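Protein kinase (Staphylococcus aureus subsp. aureus Mu50, PDB 3PY9) probably senses cell-wall muropeptides through the PASTA domains of its extracellular region, as part of the membrane Ser/Thr kinase PrkC. Local coordinates at residues E86-K91 and I133-S138; E147-K152 and K158-E163. All coordinates share one frame; numbering follows the deposited sequence.

Contact 1 (E86-K91 and I133-S138); sequences EEALQK and IKLYES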
ATOM      1  N   GLU A  86      -6.539 -15.859 -10.940  1.00 43.09           N
ATOM      2  CA  GLU A  86      -6.392 -17.087 -11.730  1.00 44.02           C
ATOM      3  C   GLU A  86      -4.934 -17.465 -11.993  1.00 43.77           C
ATOM      4  O   GLU A  86      -4.595 -18.644 -11.917  1.00 43.44           O
ATOM      5  CB  GLU A  86      -7.228 -17.034 -13.025  1.00 44.76           C
ATOM      6  CG  GLU A  86      -6.788 -16.015 -14.080  1.00 48.00           C
ATOM      7  CD  GLU A  86      -6.405 -16.667 -15.409  1.00 52.87           C
ATOM      8  OE1 GLU A  86      -7.300 -17.274 -16.045  1.00 53.38           O
ATOM      9  OE2 GLU A  86      -5.218 -16.555 -15.822  1.00 54.25           O
ATOM     10  N   GLU A  87      -4.076 -16.473 -12.270  1.00 43.85           N
ATOM     11  CA  GLU A  87      -2.623 -16.719 -12.388  1.00 44.14           C
ATOM     12  C   GLU A  87      -2.080 -17.339 -11.087  1.00 43.99           C
ATOM     13  O   GLU A  87      -1.341 -18.324 -11.112  1.00 43.16           O
ATOM     14  CB  GLU A  87      -1.851 -15.439 -12.765  1.00 44.24           C
ATOM     15  CG  GLU A  87      -0.335 -15.633 -13.097  1.00 43.90           C
ATOM     16  CD  GLU A  87       0.403 -14.312 -13.421  1.00 44.41           C
ATOM     17  OE1 GLU A  87      -0.232 -13.245 -13.452  1.00 44.61           O
ATOM     18  OE2 GLU A  87       1.627 -14.329 -13.673  1.00 45.02           O
ATOM     19  N   ALA A  88      -2.491 -16.762  -9.960  1.00 44.34           N
ATOM     20  CA  ALA A  88      -2.100 -17.225  -8.630  1.00 44.45           C
ATOM     21  C   ALA A  88      -2.427 -18.710  -8.391  1.00 44.81           C
ATOM     22  O   ALA A  88      -1.607 -19.453  -7.850  1.00 43.88           O
ATOM     23  CB  ALA A  88      -2.774 -16.371  -7.585  1.00 43.98           C
ATOM     24  N   LEU A  89      -3.635 -19.111  -8.797  1.00 45.58           N
ATOM     25  CA  LEU A  89      -4.160 -20.452  -8.558  1.00 46.25           C
ATOM     26  C   LEU A  89      -3.482 -21.469  -9.461  1.00 47.62           C
ATOM     27  O   LEU A  89      -3.087 -22.555  -9.010  1.00 47.57           O
ATOM     28  CB  LEU A  89      -5.681 -20.483  -8.760  1.00 45.55           C
ATOM     29  CG  LEU A  89      -6.601 -19.883  -7.682  1.00 44.19           C
ATOM     30  CD1 LEU A  89      -8.050 -19.857  -8.151  1.00 41.89           C
ATOM     31  CD2 LEU A  89      -6.491 -20.649  -6.371  1.00 43.54           C
ATOM     32  N   GLN A  90      -3.348 -21.106 -10.737  1.00 49.05           N
ATOM     33  CA  GLN A  90      -2.613 -21.912 -11.707  1.00 50.31           C
ATOM     34  C   GLN A  90      -1.197 -22.192 -11.201  1.00 50.65           C
ATOM     35  O   GLN A  90      -0.789 -23.346 -11.132  1.00 51.41           O
ATOM     36  CB  GLN A  90      -2.607 -21.242 -13.092  1.00 49.95           C
ATOM     37  CG  GLN A  90      -3.957 -21.342 -13.849  1.00 51.42           C
ATOM     38  CD  GLN A  90      -4.015 -20.512 -15.162  1.00 51.77           C
ATOM     39  OE1 GLN A  90      -3.057 -19.822 -15.526  1.00 52.87           O
ATOM     40  NE2 GLN A  90      -5.159 -20.588 -15.868  1.00 53.41           N
ATOM     41  N   LYS A  91      -0.470 -21.142 -10.811  1.00 51.37           N
ATOM     42  CA  LYS A  91       0.897 -21.266 -10.289  1.00 52.06           C
ATOM     43  C   LYS A  91       0.983 -22.201  -9.082  1.00 52.59           C
ATOM     44  O   LYS A  91       2.020 -22.830  -8.843  1.00 53.07           O
ATOM     45  CB  LYS A  91       1.451 -19.887  -9.916  1.00 52.14           C
ATOM     46  CG  LYS A  91       2.920 -19.865  -9.492  1.00 52.97           C
ATOM     47  CD  LYS A  91       3.847 -19.676 -10.688  1.00 55.46           C
ATOM     48  CE  LYS A  91       5.273 -20.176 -10.389  1.00 57.12           C
ATOM     49  NZ  LYS A  91       6.153 -20.097 -11.605  1.00 56.85           N
ATOM     50  N   ILE A 133      -3.844 -23.717   2.203  1.00 44.92           N
ATOM     51  CA  ILE A 133      -3.424 -22.387   1.755  1.00 42.98           C
ATOM     52  C   ILE A 133      -4.652 -21.483   1.762  1.00 41.91           C
ATOM     53  O   ILE A 133      -5.749 -21.895   1.359  1.00 41.30           O
ATOM     54  CB  ILE A 133      -2.827 -22.329   0.321  1.00 42.84           C
ATOM     55  CG1 ILE A 133      -1.904 -23.521  -0.002  1.00 42.80           C
ATOM     56  CG2 ILE A 133      -2.142 -20.980   0.100  1.00 42.74           C
ATOM     57  CD1 ILE A 133      -0.495 -23.393   0.458  1.00 41.11           C
ATOM     58  N   LYS A 134      -4.459 -20.260   2.251  1.00 40.41           N
ATOM     59  CA  LYS A 134      -5.457 -19.221   2.132  1.00 38.67           C
ATOM     60  C   LYS A 134      -4.872 -18.052   1.353  1.00 37.34           C
ATOM     61  O   LYS A 134      -3.757 -17.596   1.628  1.00 36.59           O
ATOM     62  CB  LYS A 134      -5.912 -18.798   3.515  1.00 39.40           C
ATOM     63  CG  LYS A 134      -7.221 -18.062   3.554  1.00 41.09           C
ATOM     64  CD  LYS A 134      -7.725 -17.971   4.986  1.00 44.00           C
ATOM     65  CE  LYS A 134      -8.383 -19.275   5.449  1.00 45.81           C
ATOM     66  NZ  LYS A 134      -9.731 -19.468   4.796  1.00 47.99           N
ATOM     67  N   LEU A 135      -5.612 -17.599   0.353  1.00 35.40           N
ATOM     68  CA  LEU A 135      -5.205 -16.473  -0.440  1.00 34.62           C
ATOM     69  C   LEU A 135      -6.188 -15.345  -0.198  1.00 34.50           C
ATOM     70  O   LEU A 135      -7.413 -15.575  -0.108  1.00 34.70           O
ATOM     71  CB  LEU A 135      -5.168 -16.826  -1.939  1.00 34.59           C
ATOM     72  CG  LEU A 135      -4.134 -17.858  -2.439  1.00 33.72           C
ATOM     73  CD1 LEU A 135      -4.098 -17.868  -3.948  1.00 32.17           C
ATOM     74  CD2 LEU A 135      -2.700 -17.652  -1.899  1.00 30.91           C
ATOM     75  N   TYR A 136      -5.649 -14.135  -0.096  1.00 33.07           N
ATOM     76  CA  TYR A 136      -6.449 -12.975   0.208  1.00 32.31           C
ATOM     77  C   TYR A 136      -6.524 -12.144  -1.049  1.00 31.66           C
ATOM     78  O   TYR A 136      -5.530 -11.551  -1.479  1.00 31.33           O
ATOM     79  CB  TYR A 136      -5.837 -12.189   1.366  1.00 32.36           C
ATOM     80  CG  TYR A 136      -5.863 -12.935   2.690  1.00 32.96           C
ATOM     81  CD1 TYR A 136      -6.893 -12.734   3.598  1.00 32.28           C
ATOM     82  CD2 TYR A 136      -4.863 -13.851   3.023  1.00 32.04           C
ATOM     83  CE1 TYR A 136      -6.919 -13.407   4.805  1.00 34.38           C
ATOM     84  CE2 TYR A 136      -4.885 -14.528   4.233  1.00 32.74           C
ATOM     85  CZ  TYR A 136      -5.918 -14.298   5.116  1.00 33.18           C
ATOM     86  OH  TYR A 136      -5.964 -14.955   6.329  1.00 35.51           O
ATOM     87  N   GLU A 137      -7.709 -12.135  -1.648  1.00 30.36           N
ATOM     88  CA  GLU A 137      -7.917 -11.471  -2.920  1.00 29.88           C
ATOM     89  C   GLU A 137      -8.391 -10.065  -2.646  1.00 29.63           C
ATOM     90  O   GLU A 137      -9.325  -9.891  -1.882  1.00 29.77           O
ATOM     91  CB  GLU A 137      -8.992 -12.214  -3.711  1.00 29.27           C
ATOM     92  CG  GLU A 137      -9.235 -11.679  -5.098  1.00 28.75           C
ATOM     93  CD  GLU A 137     -10.438 -12.309  -5.756  1.00 28.46           C
ATOM     94  OE1 GLU A 137     -11.003 -13.257  -5.187  1.00 30.25           O
ATOM     95  OE2 GLU A 137     -10.835 -11.851  -6.841  1.00 29.15           O
ATOM     96  N   SER A 138      -7.771  -9.076  -3.288  1.00 29.48           N
ATOM     97  CA  SER A 138      -8.153  -7.676  -3.090  1.00 29.70           C
ATOM     98  C   SER A 138      -9.526  -7.346  -3.690  1.00 29.50           C
ATOM     99  O   SER A 138      -9.834  -7.742  -4.803  1.00 29.63           O
ATOM    100  CB  SER A 138      -7.103  -6.740  -3.704  1.00 29.83           C
ATOM    101  OG  SER A 138      -7.507  -5.380  -3.556  1.00 30.35           O
TER
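Ala88, on helix 85-93, and Leu135, in the middle of strand 133-138, mark the closest backbone approach, with their CA atoms 8.8 Å apart, a gap wide enough that side chains alone bridge it. Both residues direct their CB toward the other segment. Leu135 supplies most of the reach: CG lies anti to the carbonyl carbon (chi1 -66°), and CD1 then extends anti to CA (chi2 -170°), so this one branch is carried out from the strand to the helix. CD1 points at the flank of the Ala88 methyl, 4.1 Å from Ala88 CB. A second, looser touch comes from Leu89, whose CB does not aim at the strand but whose CD2 swings round to lie 4.4 Å from Leu135 CD1. The same methyl therefore fits between two consecutive helix residues, approached by them from well-separated directions. No hydrogen bond crosses, and the segments bury just 82 Å² between them; the interface is completed by Leu92, Val100 and Gln118 around Leu135, and by Val80 and Ile115 around Ala88. Backbone bonds to Thr101 and Glu103 hold Leu135 in the sheet, while its neighbour Lys134 pairs with Glu103 in a salt bridge. A helix laid by apolar side chains, an alanine and leucines, on the central strand of a three-stranded mixed sheet is the core arrangement of the PASTA domain.

Contact 2 (E147-K152 and K158-E163); sequences EDFEHK and KKALEE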
ATOM      1  N   GLU A 147     -19.985  13.104   0.460  1.00 30.40           N
ATOM      2  CA  GLU A 147     -21.140  13.980   0.532  1.00 31.02           C
ATOM      3  C   GLU A 147     -20.864  15.373  -0.055  1.00 31.45           C
ATOM      4  O   GLU A 147     -19.857  16.025   0.272  1.00 31.29           O
ATOM      5  CB  GLU A 147     -21.676  14.098   1.955  1.00 30.85           C
ATOM      6  CG  GLU A 147     -23.027  14.825   1.963  1.00 32.20           C
ATOM      7  CD  GLU A 147     -23.631  14.990   3.333  1.00 33.89           C
ATOM      8  OE1 GLU A 147     -23.059  14.483   4.324  1.00 35.54           O
ATOM      9  OE2 GLU A 147     -24.707  15.605   3.405  1.00 33.15           O
ATOM     10  N   ASP A 148     -21.771  15.805  -0.933  1.00 31.85           N
ATOM     11  CA  ASP A 148     -21.664  17.093  -1.611  1.00 32.11           C
ATOM     12  C   ASP A 148     -22.152  18.172  -0.673  1.00 32.50           C
ATOM     13  O   ASP A 148     -23.337  18.235  -0.341  1.00 32.66           O
ATOM     14  CB  ASP A 148     -22.503  17.067  -2.882  1.00 32.24           C
ATOM     15  CG  ASP A 148     -22.323  18.300  -3.754  1.00 31.25           C
ATOM     16  OD1 ASP A 148     -21.769  19.336  -3.298  1.00 29.77           O
ATOM     17  OD2 ASP A 148     -22.771  18.210  -4.923  1.00 29.27           O
ATOM     18  N   PHE A 149     -21.219  19.003  -0.233  1.00 33.31           N
ATOM     19  CA  PHE A 149     -21.499  20.074   0.710  1.00 34.19           C
ATOM     20  C   PHE A 149     -21.410  21.471   0.059  1.00 35.28           C
ATOM     21  O   PHE A 149     -21.280  22.482   0.768  1.00 34.92           O
ATOM     22  CB  PHE A 149     -20.518  20.011   1.882  1.00 34.18           C
ATOM     23  CG  PHE A 149     -20.874  18.985   2.955  1.00 34.60           C
ATOM     24  CD1 PHE A 149     -21.963  19.185   3.806  1.00 34.93           C
ATOM     25  CD2 PHE A 149     -20.079  17.850   3.140  1.00 33.51           C
ATOM     26  CE1 PHE A 149     -22.267  18.260   4.823  1.00 36.58           C
ATOM     27  CE2 PHE A 149     -20.372  16.920   4.139  1.00 34.74           C
ATOM     28  CZ  PHE A 149     -21.471  17.118   4.981  1.00 35.17           C
ATOM     29  N   GLU A 150     -21.466  21.543  -1.271  1.00 36.00           N
ATOM     30  CA  GLU A 150     -21.326  22.845  -1.912  1.00 37.80           C
ATOM     31  C   GLU A 150     -22.397  23.789  -1.385  1.00 38.88           C
ATOM     32  O   GLU A 150     -23.551  23.393  -1.251  1.00 38.98           O
ATOM     33  CB  GLU A 150     -21.290  22.745  -3.438  1.00 37.45           C
ATOM     34  CG  GLU A 150     -19.882  22.387  -3.935  1.00 37.70           C
ATOM     35  CD  GLU A 150     -19.687  22.499  -5.444  1.00 37.77           C
ATOM     36  OE1 GLU A 150     -20.683  22.603  -6.201  1.00 38.73           O
ATOM     37  OE2 GLU A 150     -18.517  22.459  -5.873  1.00 35.47           O
ATOM     38  N   HIS A 151     -21.986  25.007  -1.037  1.00 40.33           N
ATOM     39  CA  HIS A 151     -22.868  26.034  -0.461  1.00 42.07           C
ATOM     40  C   HIS A 151     -23.381  25.714   0.941  1.00 43.08           C
ATOM     41  O   HIS A 151     -24.372  26.307   1.384  1.00 44.19           O
ATOM     42  CB  HIS A 151     -24.072  26.370  -1.369  1.00 42.02           C
ATOM     43  CG  HIS A 151     -23.700  26.910  -2.714  1.00 42.49           C
ATOM     44  ND1 HIS A 151     -22.431  27.351  -3.023  1.00 43.41           N
ATOM     45  CD2 HIS A 151     -24.448  27.114  -3.825  1.00 43.67           C
ATOM     46  CE1 HIS A 151     -22.406  27.772  -4.275  1.00 42.78           C
ATOM     47  NE2 HIS A 151     -23.618  27.646  -4.783  1.00 41.93           N
ATOM     48  N   LYS A 152     -22.740  24.781   1.635  1.00 43.48           N
ATOM     49  CA  LYS A 152     -23.089  24.517   3.033  1.00 43.92           C
ATOM     50  C   LYS A 152     -21.918  24.930   3.926  1.00 43.83           C
ATOM     51  O   LYS A 152     -20.919  25.458   3.433  1.00 44.09           O
ATOM     52  CB  LYS A 152     -23.510  23.051   3.242  1.00 44.14           C
ATOM     53  CG  LYS A 152     -24.763  22.644   2.461  1.00 44.94           C
ATOM     54  CD  LYS A 152     -26.033  22.658   3.321  1.00 47.03           C
ATOM     55  CE  LYS A 152     -27.238  23.070   2.470  1.00 49.09           C
ATOM     56  NZ  LYS A 152     -28.573  22.900   3.115  1.00 50.09           N
ATOM     57  N   LYS A 158     -16.060  19.604   6.941  1.00 41.41           N
ATOM     58  CA  LYS A 158     -14.814  19.081   7.461  1.00 41.62           C
ATOM     59  C   LYS A 158     -15.129  17.962   8.434  1.00 42.36           C
ATOM     60  O   LYS A 158     -14.661  16.855   8.256  1.00 41.54           O
ATOM     61  CB  LYS A 158     -14.000  20.174   8.152  1.00 41.55           C
ATOM     62  CG  LYS A 158     -12.570  19.770   8.481  1.00 41.96           C
ATOM     63  CD  LYS A 158     -11.939  20.740   9.457  1.00 44.73           C
ATOM     64  CE  LYS A 158     -10.503  21.097   9.070  1.00 46.86           C
ATOM     65  NZ  LYS A 158      -9.537  19.949   8.946  1.00 47.98           N
ATOM     66  N   LYS A 159     -15.962  18.242   9.434  1.00 43.25           N
ATOM     67  CA  LYS A 159     -16.246  17.258  10.464  1.00 44.65           C
ATOM     68  C   LYS A 159     -16.923  15.980   9.941  1.00 44.10           C
ATOM     69  O   LYS A 159     -16.512  14.884  10.309  1.00 44.35           O
ATOM     70  CB  LYS A 159     -17.025  17.878  11.628  1.00 45.09           C
ATOM     71  CG  LYS A 159     -16.128  18.335  12.793  1.00 46.86           C
ATOM     72  CD  LYS A 159     -16.864  19.336  13.723  1.00 46.71           C
ATOM     73  CE  LYS A 159     -16.043  19.677  14.978  1.00 48.40           C
ATOM     74  NZ  LYS A 159     -16.018  18.542  15.950  1.00 49.56           N
ATOM     75  N   ALA A 160     -17.931  16.118   9.080  1.00 43.64           N
ATOM     76  CA  ALA A 160     -18.627  14.950   8.526  1.00 43.04           C
ATOM     77  C   ALA A 160     -17.694  14.072   7.708  1.00 42.74           C
ATOM     78  O   ALA A 160     -17.779  12.847   7.778  1.00 42.96           O
ATOM     79  CB  ALA A 160     -19.817  15.364   7.690  1.00 42.97           C
ATOM     80  N   LEU A 161     -16.793  14.695   6.950  1.00 42.33           N
ATOM     81  CA  LEU A 161     -15.906  13.938   6.056  1.00 41.99           C
ATOM     82  C   LEU A 161     -14.704  13.370   6.803  1.00 42.11           C
ATOM     83  O   LEU A 161     -14.234  12.272   6.478  1.00 42.36           O
ATOM     84  CB  LEU A 161     -15.496  14.747   4.815  1.00 41.15           C
ATOM     85  CG  LEU A 161     -16.603  15.216   3.856  1.00 40.62           C
ATOM     86  CD1 LEU A 161     -16.059  16.263   2.907  1.00 39.76           C
ATOM     87  CD2 LEU A 161     -17.213  14.089   3.052  1.00 40.66           C
ATOM     88  N   GLU A 162     -14.238  14.097   7.814  1.00 42.02           N
ATOM     89  CA  GLU A 162     -13.226  13.587   8.734  1.00 42.85           C
ATOM     90  C   GLU A 162     -13.680  12.266   9.369  1.00 42.59           C
ATOM     91  O   GLU A 162     -12.879  11.338   9.492  1.00 42.26           O
ATOM     92  CB  GLU A 162     -12.907  14.577   9.872  1.00 43.22           C
ATOM     93  CG  GLU A 162     -12.465  16.024   9.536  1.00 45.30           C
ATOM     94  CD  GLU A 162     -11.079  16.142   8.958  1.00 46.97           C
ATOM     95  OE1 GLU A 162     -10.744  15.335   8.066  1.00 50.52           O
ATOM     96  OE2 GLU A 162     -10.335  17.061   9.363  1.00 44.74           O
ATOM     97  N   GLU A 163     -14.950  12.208   9.776  1.00 42.69           N
ATOM     98  CA  GLU A 163     -15.532  11.040  10.448  1.00 43.48           C
ATOM     99  C   GLU A 163     -15.785   9.875   9.490  1.00 43.01           C
ATOM    100  O   GLU A 163     -16.190   8.801   9.928  1.00 43.15           O
ATOM    101  CB  GLU A 163     -16.864  11.374  11.145  1.00 43.76           C
ATOM    102  CG  GLU A 163     -16.894  12.637  11.996  1.00 47.58           C
ATOM    103  CD  GLU A 163     -16.960  12.370  13.493  1.00 53.57           C
ATOM    104  OE1 GLU A 163     -16.110  11.591  14.010  1.00 55.92           O
ATOM    105  OE2 GLU A 163     -17.859  12.957  14.155  1.00 54.00           O
TER
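Phe149 and Ala160 form the tight part of this contact: ring atom CZ of Phe149 stands 3.6 Å from Ala160 CB, the methyl approaching the ring obliquely. Leu161 comes in at the ring's edge, near its plane, with its CG 4.1 Å from Phe149 CE2, and the two side chains run past one another in opposite directions. The Phe149 ring is brought to the helix by a chi1 of -81°, which sets CG beside the backbone N. Leu161 continues into the interior, where it touches Val168, Ile199 and Phe201.

Toward solvent the packing thins. Glu147 is exposed, yet its CG rests 4.0 Å above one face of the Phe149 ring, offset toward the rim, and Glu147 N lies 3.9 Å from Leu161 CD2. Farther along, the loop holds its own shape: Asp148 OD1 accepts the N-H of Glu150 (3.0 Å, 166°) in an Asx turn, and a type II turn spans Phe149 to Lys152, while Gln186 bonds the backbone of Glu147 and Phe149. No hydrogen bond joins the segments. The whole is a loop after strand 143-146 folded back over helix 154-162, which it leads into, within a PASTA domain.

Contacts 1 and 2 follow each other in series along the chain and belong to successive PASTA domains. Their centres lie 39 Å apart, and their nearest atoms stay about 21 Å from each other, so neither touches the other. Each involves the helix of its own domain, 85-93 or 154-162, but with different partners: a sheet strand in contact 1, the preceding loop in contact 2. A bound europium ion sits about 13 Å from the Leu135 side chain. Asp99, Asp130 and Asn132 form a europium site, with Asn132 directly before strand 133-138; contact 1 therefore lies in a domain that contributes a europium site, but its touching side chains do not coordinate the metal.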